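Long-range contacts in aminoglycoside acetyltransferase meta-AAC0020 (Uncultured bacterium, PDB 5F47), which probably transfers an acetyl group from acetyl-coenzyme A to aminoglycoside antibiotics, as a GNAT-fold acetyltransferase recovered from a soil metagenome: residues 18-24 with 48-53; 56-60 with 72-76; 64-69 with 95-99. One frame throughout, in Å; residues are numbered along the deposited sequence.

How the contacts relate
Contacts 1 and 2 lie next to each other, their centres about 11 Å apart: the helix 45-53 of contact 1 is followed in the chain by strand 57-64 of contact 2, and the ring of F24 packs on F57 and V59 of that strand. Contact 3 sits about 19 Å from the centres of both, at the far end of the hairpin that contact 2 pairs. K23 of contact 1 brushes N66 and I68 of contact 3. Contacts 1 and 2 also touch the second subunit. A calcium ion is held by E18 and N53 of contact 1, with N55 completing the protein ligands; the Y58 side chain of contact 2 comes within about 7 Å of that same ion (nearest atoms).

Contact 1 of 3, residues 18-24 with 48-53; sequences ENDLPKF and LQKLLN. With CA (calcium ion), chain I.
E18 and L21 face N53 and Q49, with CA atoms 5.6 Å apart for E18 and N53 and 6.3 Å for L21 and Q49. The turn at 18-20 leads into the helix 21-34, while 48-53 belongs to helix 45-53. D20 holds the N-cap position without capping: its OD2 instead takes the backbone N of A17. Q49 bridges the segments. Bent at chi2 (66°), its chain brings NE2 to the carbonyl O of E18 at 2.9 Å, in the carbonyl plane and on a lone pair, with an N-H...O angle of 158°. The same NE2 also donates to OD1 of N53. An amide suits this place because its other end is an acceptor: OE1 accepts a hydrogen bond from a water that also donates to E18 O and accepts from L21 N. E18 reaches across N53 with an extended chain, and its OE2, the hard anionic oxygen calcium favours, binds the ion at 2.2 Å. N53, its OD1 engaged by Q49, gives its backbone O at 2.4 Å; N55 and four waters complete a seven-oxygen shell typical of calcium, which ties the turn to helix 45-53. The apolar part joins L21 and F24 to L48, L51 and L52: CD1 of L21 meets CB of L48 at 3.7 Å, CD2 of L52 presses against the backbone of D20 and L21, and the F24 ring has L51 CD2 at its edge. F24 then continues inward to V59 of the strand 57-64, L51 to F57, and L48 back onto I25 and I28 of the helix 21-34.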
ATOM      1  N   GLU B  18      16.280  -2.313 -14.507  1.00 26.62           N
ATOM      2  CA  GLU B  18      15.327  -2.595 -15.581  1.00 28.54           C
ATOM      3  C   GLU B  18      15.725  -3.795 -16.443  1.00 28.01           C
ATOM      4  O   GLU B  18      14.867  -4.397 -17.079  1.00 27.40           O
ATOM      5  CB  GLU B  18      15.138  -1.363 -16.466  1.00 33.30           C
ATOM      6  CG  GLU B  18      14.412  -0.226 -15.773  1.00 35.27           C
ATOM      7  CD  GLU B  18      14.066   0.903 -16.722  1.00 39.38           C
ATOM      8  OE1 GLU B  18      14.680   0.984 -17.807  1.00 44.79           O
ATOM      9  OE2 GLU B  18      13.169   1.705 -16.386  1.00 39.63           O
ATOM     10  N   ASN B  19      17.002  -4.164 -16.438  1.00 28.57           N
ATOM     11  CA  ASN B  19      17.450  -5.316 -17.218  1.00 30.24           C
ATOM     12  C   ASN B  19      17.315  -6.634 -16.453  1.00 28.05           C
ATOM     13  O   ASN B  19      17.807  -7.670 -16.897  1.00 27.81           O
ATOM     14  CB  ASN B  19      18.900  -5.110 -17.691  1.00 34.59           C
ATOM     15  CG  ASN B  19      19.928  -5.198 -16.563  1.00 37.45           C
ATOM     16  OD1 ASN B  19      19.600  -5.113 -15.382  1.00 37.80           O
ATOM     17  ND2 ASN B  19      21.197  -5.352 -16.942  1.00 39.85           N
ATOM     18  N   ASP B  20      16.622  -6.603 -15.315  1.00 25.01           N
ATOM     19  CA  ASP B  20      16.583  -7.773 -14.436  1.00 25.63           C
ATOM     20  C   ASP B  20      15.273  -8.561 -14.435  1.00 24.08           C
ATOM     21  O   ASP B  20      14.950  -9.211 -13.446  1.00 22.85           O
ATOM     22  CB  ASP B  20      16.917  -7.355 -12.995  1.00 24.49           C
ATOM     23  CG  ASP B  20      18.410  -7.134 -12.782  1.00 27.65           C
ATOM     24  OD1 ASP B  20      19.209  -7.963 -13.268  1.00 29.30           O
ATOM     25  OD2 ASP B  20      18.790  -6.146 -12.117  1.00 27.94           O
ATOM     26  N   LEU B  21      14.535  -8.545 -15.541  1.00 23.89           N
ATOM     27  CA  LEU B  21      13.322  -9.363 -15.612  1.00 24.40           C
ATOM     28  C   LEU B  21      13.549 -10.836 -15.241  1.00 24.14           C
ATOM     29  O   LEU B  21      12.715 -11.409 -14.540  1.00 21.89           O
ATOM     30  CB  LEU B  21      12.681  -9.279 -16.993  1.00 26.49           C
ATOM     31  CG  LEU B  21      11.322  -9.976 -17.099  1.00 26.75           C
ATOM     32  CD1 LEU B  21      10.335  -9.461 -16.054  1.00 26.54           C
ATOM     33  CD2 LEU B  21      10.763  -9.809 -18.501  1.00 28.23           C
ATOM     34  N   PRO B  22      14.655 -11.464 -15.702  1.00 25.17           N
ATOM     35  CA  PRO B  22      14.826 -12.867 -15.298  1.00 23.69           C
ATOM     36  C   PRO B  22      14.898 -13.076 -13.790  1.00 23.78           C
ATOM     37  O   PRO B  22      14.296 -14.031 -13.295  1.00 22.93           O
ATOM     38  CB  PRO B  22      16.156 -13.261 -15.958  1.00 27.13           C
ATOM     39  CG  PRO B  22      16.230 -12.397 -17.150  1.00 27.96           C
ATOM     40  CD  PRO B  22      15.689 -11.075 -16.684  1.00 25.71           C
ATOM     41  N   LYS B  23      15.609 -12.209 -13.070  1.00 22.70           N
ATOM     42  CA  LYS B  23      15.673 -12.336 -11.619  1.00 21.82           C
ATOM     43  C   LYS B  23      14.324 -12.019 -10.985  1.00 20.36           C
ATOM     44  O   LYS B  23      13.963 -12.612  -9.974  1.00 18.67           O
ATOM     45  CB  LYS B  23      16.764 -11.433 -11.040  1.00 21.62           C
ATOM     46  CG  LYS B  23      18.169 -11.971 -11.289  1.00 24.85           C
ATOM     47  CD  LYS B  23      19.227 -10.977 -10.837  1.00 25.35           C
ATOM     48  CE  LYS B  23      20.634 -11.484 -11.143  1.00 29.83           C
ATOM     49  NZ  LYS B  23      21.654 -10.423 -10.910  1.00 32.71           N
ATOM     50  N   PHE B  24      13.577 -11.090 -11.579  1.00 18.97           N
ATOM     51  CA  PHE B  24      12.244 -10.748 -11.084  1.00 17.83           C
ATOM     52  C   PHE B  24      11.330 -11.977 -11.183  1.00 17.52           C
ATOM     53  O   PHE B  24      10.624 -12.311 -10.226  1.00 16.31           O
ATOM     54  CB  PHE B  24      11.688  -9.568 -11.887  1.00 18.79           C
ATOM     55  CG  PHE B  24      10.416  -8.950 -11.338  1.00 18.52           C
ATOM     56  CD1 PHE B  24      10.044  -9.057 -10.000  1.00 16.91           C
ATOM     57  CD2 PHE B  24       9.588  -8.237 -12.198  1.00 18.71           C
ATOM     58  CE1 PHE B  24       8.855  -8.462  -9.543  1.00 16.93           C
ATOM     59  CE2 PHE B  24       8.431  -7.637 -11.758  1.00 18.11           C
ATOM     60  CZ  PHE B  24       8.051  -7.749 -10.434  1.00 16.37           C
ATOM     61  N   LEU B  48       5.132  -7.712 -16.784  1.00 18.21           N
ATOM     62  CA  LEU B  48       6.113  -7.718 -15.711  1.00 18.18           C
ATOM     63  C   LEU B  48       7.245  -6.737 -16.001  1.00 19.12           C
ATOM     64  O   LEU B  48       7.753  -6.089 -15.078  1.00 19.11           O
ATOM     65  CB  LEU B  48       6.659  -9.131 -15.495  1.00 19.55           C
ATOM     66  CG  LEU B  48       5.654 -10.155 -14.957  1.00 19.60           C
ATOM     67  CD1 LEU B  48       6.306 -11.524 -14.846  1.00 19.99           C
ATOM     68  CD2 LEU B  48       5.090  -9.698 -13.609  1.00 18.80           C
ATOM     69  N   GLN B  49       7.630  -6.604 -17.265  1.00 20.33           N
ATOM     70  CA  GLN B  49       8.671  -5.648 -17.617  1.00 21.02           C
ATOM     71  C   GLN B  49       8.198  -4.222 -17.356  1.00 22.82           C
ATOM     72  O   GLN B  49       8.951  -3.396 -16.844  1.00 21.03           O
ATOM     73  CB  GLN B  49       9.097  -5.796 -19.078  1.00 23.02           C
ATOM     74  CG  GLN B  49      10.253  -4.868 -19.481  1.00 24.10           C
ATOM     75  CD  GLN B  49      11.541  -5.208 -18.759  1.00 25.82           C
ATOM     76  OE1 GLN B  49      12.063  -6.313 -18.906  1.00 27.45           O
ATOM     77  NE2 GLN B  49      12.064  -4.259 -17.972  1.00 24.34           N
ATOM     78  N   LYS B  50       6.952  -3.937 -17.714  1.00 21.35           N
ATOM     79  CA  LYS B  50       6.368  -2.616 -17.482  1.00 24.26           C
ATOM     80  C   LYS B  50       6.395  -2.257 -16.000  1.00 20.68           C
ATOM     81  O   LYS B  50       6.737  -1.134 -15.617  1.00 19.93           O
ATOM     82  CB  LYS B  50       4.934  -2.572 -18.016  1.00 30.62           C
ATOM     83  CG  LYS B  50       4.311  -1.186 -18.069  1.00 37.66           C
ATOM     84  CD  LYS B  50       2.965  -1.218 -18.800  1.00 45.10           C
ATOM     85  CE  LYS B  50       2.223   0.112 -18.693  1.00 52.06           C
ATOM     86  NZ  LYS B  50       0.950   0.119 -19.477  1.00 57.11           N
ATOM     87  N   LEU B  51       6.025  -3.212 -15.159  1.00 18.15           N
ATOM     88  CA  LEU B  51       6.096  -2.999 -13.714  1.00 18.06           C
ATOM     89  C   LEU B  51       7.531  -2.754 -13.222  1.00 17.40           C
ATOM     90  O   LEU B  51       7.776  -1.806 -12.479  1.00 17.68           O
ATOM     91  CB  LEU B  51       5.464  -4.193 -12.992  1.00 17.40           C
ATOM     92  CG  LEU B  51       5.569  -4.231 -11.464  1.00 15.59           C
ATOM     93  CD1 LEU B  51       4.963  -2.976 -10.872  1.00 17.24           C
ATOM     94  CD2 LEU B  51       4.866  -5.477 -10.927  1.00 16.86           C
ATOM     95  N   LEU B  52       8.484  -3.579 -13.658  1.00 16.68           N
ATOM     96  CA  LEU B  52       9.882  -3.399 -13.281  1.00 17.43           C
ATOM     97  C   LEU B  52      10.412  -2.045 -13.728  1.00 18.61           C
ATOM     98  O   LEU B  52      11.306  -1.476 -13.075  1.00 18.70           O
ATOM     99  CB  LEU B  52      10.728  -4.533 -13.866  1.00 19.72           C
ATOM    100  CG  LEU B  52      12.144  -4.724 -13.342  1.00 21.73           C
ATOM    101  CD1 LEU B  52      12.088  -5.035 -11.857  1.00 19.58           C
ATOM    102  CD2 LEU B  52      12.813  -5.857 -14.103  1.00 21.77           C
ATOM    103  N   ASN B  53       9.874  -1.523 -14.834  1.00 18.76           N
ATOM    104  CA  ASN B  53      10.267  -0.209 -15.355  1.00 20.79           C
ATOM    105  C   ASN B  53       9.729   0.982 -14.561  1.00 20.05           C
ATOM    106  O   ASN B  53      10.231   2.092 -14.710  1.00 23.47           O
ATOM    107  CB  ASN B  53       9.798  -0.038 -16.812  1.00 23.11           C
ATOM    108  CG  ASN B  53      10.628  -0.829 -17.810  1.00 24.51           C
ATOM    109  OD1 ASN B  53      11.724  -1.304 -17.507  1.00 25.34           O
ATOM    110  ND2 ASN B  53      10.102  -0.965 -19.021  1.00 25.89           N
TER
HETATM  111 CA    CA I 201      12.415   3.056 -14.753  0.65 23.92          CA
HETATM  112  O   HOH W   1      14.561  -6.976 -17.960  1.00 25.58           O
HETATM  113  O   HOH W   2      12.536   1.192 -13.024  1.00 29.36           O
HETATM  114  O   HOH W   3      10.892   4.088 -16.229  1.00 37.95           O
HETATM  115  O   HOH W   4      13.680   4.877 -15.640  1.00 46.44           O
HETATM  116  O   HOH W   5      14.476   3.143 -13.571  1.00 41.86           O

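Contact 2 of 3, residues 56-60 with 72-76; sequences NFYVF and LTSYV
F57 and Y75, a non-hydrogen-bonded pair of the antiparallel strands, lie side by side and point the same way. CD1 of F57 stands over one face of the Y75 ring, offset toward its rim and 3.6 Å from CE2 of Y75; the planes are inclined at 54°. At the edge of the Y75 ring sits a water that donates to both N56 O and V76 O. With CG anti to the backbone N (chi1 -179°), F57 leans across to T73 as well, whose CB is 4.0 Å from CZ of F57. On the other side of the sheet, V76 CG2 meets the edge of the Y58 ring, and CD1 of F60 packs on CD1 of L72. S74, opposite Y58, has its OG at the edge of the F60 ring and brings it to the carbonyl O of Y58 at 2.9 Å; its OG is also hydrogen-bonded to OH of Y115. The ladder itself runs V76 N to N56 O, Y58 N to S74 O (2.9 Å, 170°) and a reciprocal F60-L72 pair, whereas the bond from S74 N to Y58 O is weak. Around this hairpin of the GNAT sheet, L27 covers V59, and F114 meets Y58 and F60 edge-to-face. The hydroxyl of S74 thus supplements the weak rung, giving Y58 O two donors from one residue, in a buried contact where T73 OG1 and Y75 OH also have partners, Y80 OH and E78 O of the second subunit.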
ATOM      1  N   ASN B  56       8.340   3.913  -9.289  1.00 19.76           N
ATOM      2  CA  ASN B  56       7.758   3.859  -7.940  1.00 19.07           C
ATOM      3  C   ASN B  56       7.665   2.436  -7.410  1.00 16.17           C
ATOM      4  O   ASN B  56       6.899   2.148  -6.486  1.00 15.44           O
ATOM      5  CB  ASN B  56       6.381   4.495  -7.950  1.00 20.75           C
ATOM      6  CG  ASN B  56       5.477   3.894  -9.003  1.00 19.91           C
ATOM      7  OD1 ASN B  56       5.681   2.749  -9.449  1.00 20.70           O
ATOM      8  ND2 ASN B  56       4.454   4.647  -9.388  1.00 22.61           N
ATOM      9  N   PHE B  57       8.470   1.552  -7.990  1.00 15.04           N
ATOM     10  CA  PHE B  57       8.478   0.143  -7.629  1.00 14.00           C
ATOM     11  C   PHE B  57       9.914  -0.328  -7.579  1.00 15.70           C
ATOM     12  O   PHE B  57      10.660  -0.148  -8.538  1.00 16.22           O
ATOM     13  CB  PHE B  57       7.671  -0.671  -8.656  1.00 14.74           C
ATOM     14  CG  PHE B  57       7.606  -2.130  -8.360  1.00 14.13           C
ATOM     15  CD1 PHE B  57       6.842  -2.589  -7.296  1.00 12.89           C
ATOM     16  CD2 PHE B  57       8.289  -3.053  -9.154  1.00 14.62           C
ATOM     17  CE1 PHE B  57       6.753  -3.954  -7.022  1.00 13.38           C
ATOM     18  CE2 PHE B  57       8.206  -4.409  -8.891  1.00 14.48           C
ATOM     19  CZ  PHE B  57       7.435  -4.863  -7.823  1.00 14.66           C
ATOM     20  N   TYR B  58      10.308  -0.911  -6.454  1.00 14.18           N
ATOM     21  CA  TYR B  58      11.683  -1.380  -6.275  1.00 15.43           C
ATOM     22  C   TYR B  58      11.713  -2.773  -5.667  1.00 15.11           C
ATOM     23  O   TYR B  58      11.049  -3.046  -4.670  1.00 13.84           O
ATOM     24  CB  TYR B  58      12.482  -0.423  -5.390  1.00 16.71           C
ATOM     25  CG  TYR B  58      12.788   0.901  -6.021  1.00 17.97           C
ATOM     26  CD1 TYR B  58      13.842   1.031  -6.917  1.00 21.30           C
ATOM     27  CD2 TYR B  58      12.051   2.028  -5.705  1.00 19.58           C
ATOM     28  CE1 TYR B  58      14.149   2.253  -7.492  1.00 24.93           C
ATOM     29  CE2 TYR B  58      12.353   3.253  -6.272  1.00 23.45           C
ATOM     30  CZ  TYR B  58      13.396   3.354  -7.166  1.00 26.09           C
ATOM     31  OH  TYR B  58      13.705   4.571  -7.727  1.00 29.68           O
ATOM     32  N   VAL B  59      12.556  -3.621  -6.252  1.00 15.80           N
ATOM     33  CA  VAL B  59      12.693  -5.015  -5.865  1.00 15.40           C
ATOM     34  C   VAL B  59      14.104  -5.250  -5.345  1.00 16.98           C
ATOM     35  O   VAL B  59      15.082  -4.845  -5.981  1.00 17.55           O
ATOM     36  CB  VAL B  59      12.436  -5.960  -7.053  1.00 14.49           C
ATOM     37  CG1 VAL B  59      12.501  -7.408  -6.609  1.00 15.88           C
ATOM     38  CG2 VAL B  59      11.081  -5.671  -7.693  1.00 14.17           C
ATOM     39  N   PHE B  60      14.219  -5.880  -4.181  1.00 15.20           N
ATOM     40  CA  PHE B  60      15.533  -6.239  -3.658  1.00 17.12           C
ATOM     41  C   PHE B  60      15.628  -7.749  -3.593  1.00 17.35           C
ATOM     42  O   PHE B  60      14.687  -8.404  -3.149  1.00 18.77           O
ATOM     43  CB  PHE B  60      15.758  -5.631  -2.275  1.00 18.93           C
ATOM     44  CG  PHE B  60      15.825  -4.130  -2.278  1.00 19.57           C
ATOM     45  CD1 PHE B  60      14.661  -3.379  -2.341  1.00 20.67           C
ATOM     46  CD2 PHE B  60      17.041  -3.476  -2.237  1.00 22.85           C
ATOM     47  CE1 PHE B  60      14.714  -1.997  -2.355  1.00 22.31           C
ATOM     48  CE2 PHE B  60      17.095  -2.089  -2.243  1.00 23.70           C
ATOM     49  CZ  PHE B  60      15.917  -1.360  -2.320  1.00 22.52           C
ATOM     50  N   LEU B  72      12.347  -9.076  -1.732  1.00 13.38           N
ATOM     51  CA  LEU B  72      11.164  -8.339  -1.326  1.00 15.88           C
ATOM     52  C   LEU B  72      10.806  -7.334  -2.400  1.00 15.78           C
ATOM     53  O   LEU B  72      11.636  -6.938  -3.212  1.00 15.76           O
ATOM     54  CB  LEU B  72      11.358  -7.663   0.043  1.00 18.42           C
ATOM     55  CG  LEU B  72      12.280  -6.463   0.253  1.00 15.85           C
ATOM     56  CD1 LEU B  72      11.707  -5.167  -0.327  1.00 15.91           C
ATOM     57  CD2 LEU B  72      12.535  -6.294   1.758  1.00 16.63           C
ATOM     58  N   THR B  73       9.543  -6.936  -2.400  1.00 13.21           N
ATOM     59  CA  THR B  73       9.021  -5.954  -3.341  1.00 12.80           C
ATOM     60  C   THR B  73       8.546  -4.758  -2.543  1.00 13.01           C
ATOM     61  O   THR B  73       8.070  -4.916  -1.410  1.00 13.35           O
ATOM     62  CB  THR B  73       7.863  -6.529  -4.159  1.00 13.41           C
ATOM     63  OG1 THR B  73       6.868  -7.039  -3.253  1.00 14.64           O
ATOM     64  CG2 THR B  73       8.354  -7.670  -5.046  1.00 15.03           C
ATOM     65  N   SER B  74       8.673  -3.566  -3.125  1.00 12.73           N
ATOM     66  CA  SER B  74       8.277  -2.361  -2.393  1.00 11.46           C
ATOM     67  C   SER B  74       7.708  -1.317  -3.365  1.00 12.19           C
ATOM     68  O   SER B  74       8.135  -1.220  -4.516  1.00 13.53           O
ATOM     69  CB  SER B  74       9.465  -1.803  -1.568  1.00 12.30           C
ATOM     70  OG  SER B  74      10.522  -1.379  -2.409  1.00 14.23           O
ATOM     71  N   TYR B  75       6.702  -0.588  -2.883  1.00 13.09           N
ATOM     72  CA  TYR B  75       6.020   0.470  -3.631  1.00 11.71           C
ATOM     73  C   TYR B  75       6.242   1.813  -2.962  1.00 12.14           C
ATOM     74  O   TYR B  75       6.088   1.947  -1.744  1.00 14.67           O
ATOM     75  CB  TYR B  75       4.509   0.208  -3.688  1.00 11.21           C
ATOM     76  CG  TYR B  75       4.110  -1.022  -4.455  1.00 13.44           C
ATOM     77  CD1 TYR B  75       4.079  -2.265  -3.827  1.00 11.49           C
ATOM     78  CD2 TYR B  75       3.747  -0.941  -5.788  1.00 13.50           C
ATOM     79  CE1 TYR B  75       3.701  -3.411  -4.525  1.00 12.29           C
ATOM     80  CE2 TYR B  75       3.360  -2.089  -6.508  1.00 13.51           C
ATOM     81  CZ  TYR B  75       3.358  -3.321  -5.861  1.00 15.25           C
ATOM     82  OH  TYR B  75       2.962  -4.456  -6.538  1.00 15.63           O
ATOM     83  N   VAL B  76       6.577   2.801  -3.776  1.00 12.79           N
ATOM     84  CA  VAL B  76       6.651   4.172  -3.296  1.00 13.33           C
ATOM     85  C   VAL B  76       5.252   4.774  -3.257  1.00 13.63           C
ATOM     86  O   VAL B  76       4.518   4.737  -4.260  1.00 15.63           O
ATOM     87  CB  VAL B  76       7.552   4.997  -4.216  1.00 14.83           C
ATOM     88  CG1 VAL B  76       7.595   6.466  -3.765  1.00 16.83           C
ATOM     89  CG2 VAL B  76       8.950   4.368  -4.261  1.00 17.09           C
TER
HETATM   90  O   HOH W   6       4.166   2.721  -6.068  1.00 17.79           O

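Contact 3 of 3, residues 64-69 with 95-99; sequences LENKIV and DTNWQ
L64 and W98 make the main apolar touch between the turn of the hairpin and the loop that follows the strand 86-94. A methyl group, CD1 of L64, sits over the centre of the six-membered ring of W98, 3.4 Å from its centroid and 3° off the ring normal, a CH-pi contact. The extended leucine (chi2 176°) carries its methyl out to the flat indole. V69 adds CG1, 3.7 Å from CD1 of W98 and oblique to the ring. I103 touches both V69 and W98, and I7 both L64 and W98. The loop leads into helix 103-117, and Q99 is probably the first residue of the Q/R-x-x-G-x-G/A motif by which GNAT enzymes bind the pyrophosphate of acetyl-coenzyme A.

Among backbone bonds, D95 N donates to V69 O at 2.8 Å, the single hydrogen bond between the segments. L64 to K67 form a type II' turn, and W98 N returns to D95 O. D95 also closes an Asx turn, as suits an aspartate: its OD1 accepts from N97 N at 2.8 Å, on the anti side of the carboxylate.

Charge enters through K67, whose extended chain puts NZ 3.7 Å from D95 OD2, a long salt bridge. One water, 2.7 Å from K67 NZ, also accepts from W98 NE1 in the plane of the indole. OD1 of D95 is committed to the Asx turn, which fixes the carboxylate, while OD2 faces the lysine. Because this link is long and K67 exposed, it is probably modest, and close apolar packing on the indole supplies much of the contact.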
ATOM      1  N   LEU B  64      22.676 -16.309  -3.997  1.00 27.28           N
ATOM      2  CA  LEU B  64      23.818 -17.180  -3.776  1.00 33.98           C
ATOM      3  C   LEU B  64      24.273 -17.607  -5.159  1.00 39.42           C
ATOM      4  O   LEU B  64      23.538 -18.292  -5.875  1.00 36.74           O
ATOM      5  CB  LEU B  64      23.457 -18.368  -2.896  1.00 33.36           C
ATOM      6  CG  LEU B  64      23.169 -17.955  -1.454  1.00 31.44           C
ATOM      7  CD1 LEU B  64      22.727 -19.150  -0.643  1.00 32.27           C
ATOM      8  CD2 LEU B  64      24.421 -17.342  -0.834  1.00 32.53           C
ATOM      9  N   GLU B  65      25.482 -17.175  -5.517  1.00 46.79           N
ATOM     10  CA  GLU B  65      25.928 -17.102  -6.904  1.00 57.05           C
ATOM     11  C   GLU B  65      24.939 -16.265  -7.710  1.00 58.08           C
ATOM     12  O   GLU B  65      24.769 -15.070  -7.447  1.00 56.61           O
ATOM     13  CB  GLU B  65      26.099 -18.494  -7.498  1.00 64.70           C
ATOM     14  CG  GLU B  65      27.244 -19.250  -6.871  1.00 72.10           C
ATOM     15  CD  GLU B  65      27.400 -20.637  -7.437  1.00 78.70           C
ATOM     16  OE1 GLU B  65      27.597 -20.768  -8.664  1.00 81.94           O
ATOM     17  OE2 GLU B  65      27.326 -21.597  -6.647  1.00 80.13           O
ATOM     18  N   ASN B  66      24.287 -16.880  -8.685  1.00 60.65           N
ATOM     19  CA  ASN B  66      23.264 -16.175  -9.435  1.00 61.28           C
ATOM     20  C   ASN B  66      21.910 -16.842  -9.244  1.00 54.46           C
ATOM     21  O   ASN B  66      21.037 -16.756 -10.105  1.00 56.12           O
ATOM     22  CB  ASN B  66      23.629 -16.102 -10.919  1.00 70.56           C
ATOM     23  CG  ASN B  66      23.285 -14.758 -11.537  1.00 75.56           C
ATOM     24  OD1 ASN B  66      22.545 -14.682 -12.518  1.00 78.97           O
ATOM     25  ND2 ASN B  66      23.817 -13.686 -10.957  1.00 76.49           N
ATOM     26  N   LYS B  67      21.745 -17.510  -8.107  1.00 47.99           N
ATOM     27  CA  LYS B  67      20.453 -18.071  -7.744  1.00 42.17           C
ATOM     28  C   LYS B  67      19.749 -17.186  -6.724  1.00 33.81           C
ATOM     29  O   LYS B  67      20.312 -16.854  -5.682  1.00 30.77           O
ATOM     30  CB  LYS B  67      20.596 -19.482  -7.182  1.00 46.84           C
ATOM     31  CG  LYS B  67      19.252 -20.146  -6.899  1.00 50.60           C
ATOM     32  CD  LYS B  67      19.392 -21.363  -5.997  1.00 55.93           C
ATOM     33  CE  LYS B  67      18.079 -22.130  -5.913  1.00 60.42           C
ATOM     34  NZ  LYS B  67      18.015 -23.012  -4.712  1.00 63.81           N
ATOM     35  N   ILE B  68      18.513 -16.812  -7.034  1.00 30.85           N
ATOM     36  CA  ILE B  68      17.692 -16.028  -6.128  1.00 28.02           C
ATOM     37  C   ILE B  68      17.245 -16.900  -4.959  1.00 26.62           C
ATOM     38  O   ILE B  68      16.603 -17.936  -5.163  1.00 29.17           O
ATOM     39  CB  ILE B  68      16.459 -15.461  -6.855  1.00 29.34           C
ATOM     40  CG1 ILE B  68      16.882 -14.497  -7.964  1.00 31.13           C
ATOM     41  CG2 ILE B  68      15.509 -14.802  -5.868  1.00 28.04           C
ATOM     42  CD1 ILE B  68      17.486 -13.230  -7.449  1.00 30.73           C
ATOM     43  N   VAL B  69      17.591 -16.503  -3.741  1.00 24.35           N
ATOM     44  CA  VAL B  69      17.219 -17.294  -2.576  1.00 23.41           C
ATOM     45  C   VAL B  69      16.333 -16.492  -1.621  1.00 21.07           C
ATOM     46  O   VAL B  69      15.928 -16.973  -0.559  1.00 21.83           O
ATOM     47  CB  VAL B  69      18.460 -17.810  -1.833  1.00 23.77           C
ATOM     48  CG1 VAL B  69      19.228 -18.800  -2.725  1.00 25.82           C
ATOM     49  CG2 VAL B  69      19.346 -16.652  -1.389  1.00 23.12           C
ATOM     50  N   ASP B  95      13.837 -18.458   0.555  1.00 23.23           N
ATOM     51  CA  ASP B  95      13.871 -19.890   0.257  1.00 27.14           C
ATOM     52  C   ASP B  95      13.842 -20.705   1.546  1.00 28.26           C
ATOM     53  O   ASP B  95      14.610 -20.436   2.468  1.00 26.05           O
ATOM     54  CB  ASP B  95      15.139 -20.201  -0.550  1.00 30.94           C
ATOM     55  CG  ASP B  95      15.159 -21.603  -1.130  1.00 36.55           C
ATOM     56  OD1 ASP B  95      14.790 -22.571  -0.429  1.00 38.41           O
ATOM     57  OD2 ASP B  95      15.588 -21.734  -2.294  1.00 39.44           O
ATOM     58  N   THR B  96      12.960 -21.694   1.618  1.00 31.46           N
ATOM     59  CA  THR B  96      12.831 -22.500   2.827  1.00 35.46           C
ATOM     60  C   THR B  96      14.149 -23.188   3.204  1.00 37.47           C
ATOM     61  O   THR B  96      14.396 -23.458   4.378  1.00 38.71           O
ATOM     62  CB  THR B  96      11.730 -23.556   2.669  1.00 39.33           C
ATOM     63  OG1 THR B  96      11.998 -24.344   1.507  1.00 42.17           O
ATOM     64  CG2 THR B  96      10.373 -22.890   2.512  1.00 38.95           C
ATOM     65  N   ASN B  97      15.000 -23.442   2.215  1.00 38.64           N
ATOM     66  CA  ASN B  97      16.292 -24.078   2.460  1.00 41.74           C
ATOM     67  C   ASN B  97      17.314 -23.141   3.086  1.00 37.59           C
ATOM     68  O   ASN B  97      18.323 -23.596   3.635  1.00 37.99           O
ATOM     69  CB  ASN B  97      16.863 -24.643   1.158  1.00 46.64           C
ATOM     70  CG  ASN B  97      16.132 -25.880   0.692  1.00 53.50           C
ATOM     71  OD1 ASN B  97      15.571 -26.626   1.498  1.00 56.44           O
ATOM     72  ND2 ASN B  97      16.132 -26.109  -0.617  1.00 56.38           N
ATOM     73  N   TRP B  98      17.062 -21.839   2.997  1.00 34.52           N
ATOM     74  CA  TRP B  98      18.040 -20.858   3.469  1.00 34.20           C
ATOM     75  C   TRP B  98      17.497 -19.899   4.527  1.00 32.55           C
ATOM     76  O   TRP B  98      18.074 -18.832   4.749  1.00 30.14           O
ATOM     77  CB  TRP B  98      18.591 -20.050   2.288  1.00 34.88           C
ATOM     78  CG  TRP B  98      19.199 -20.880   1.187  1.00 38.35           C
ATOM     79  CD1 TRP B  98      18.600 -21.261   0.022  1.00 39.39           C
ATOM     80  CD2 TRP B  98      20.526 -21.425   1.150  1.00 41.55           C
ATOM     81  NE1 TRP B  98      19.469 -22.009  -0.737  1.00 41.72           N
ATOM     82  CE2 TRP B  98      20.657 -22.123  -0.067  1.00 43.03           C
ATOM     83  CE3 TRP B  98      21.612 -21.390   2.028  1.00 43.23           C
ATOM     84  CZ2 TRP B  98      21.835 -22.785  -0.427  1.00 46.10           C
ATOM     85  CZ3 TRP B  98      22.776 -22.043   1.668  1.00 45.98           C
ATOM     86  CH2 TRP B  98      22.878 -22.731   0.451  1.00 46.88           C
ATOM     87  N   GLN B  99      16.405 -20.275   5.184  1.00 34.99           N
ATOM     88  CA  GLN B  99      15.775 -19.406   6.170  1.00 36.63           C
ATOM     89  C   GLN B  99      16.550 -19.432   7.478  1.00 40.79           C
ATOM     90  O   GLN B  99      17.349 -20.339   7.710  1.00 42.21           O
ATOM     91  CB  GLN B  99      14.322 -19.819   6.404  1.00 37.55           C
ATOM     92  CG  GLN B  99      13.400 -19.497   5.232  1.00 36.50           C
ATOM     93  CD  GLN B  99      11.955 -19.875   5.492  1.00 37.21           C
ATOM     94  OE1 GLN B  99      11.662 -20.718   6.345  1.00 39.02           O
ATOM     95  NE2 GLN B  99      11.039 -19.256   4.747  1.00 35.82           N
TER
HETATM   96  O   HOH W   7      20.367 -23.322  -3.477  1.00 75.10           O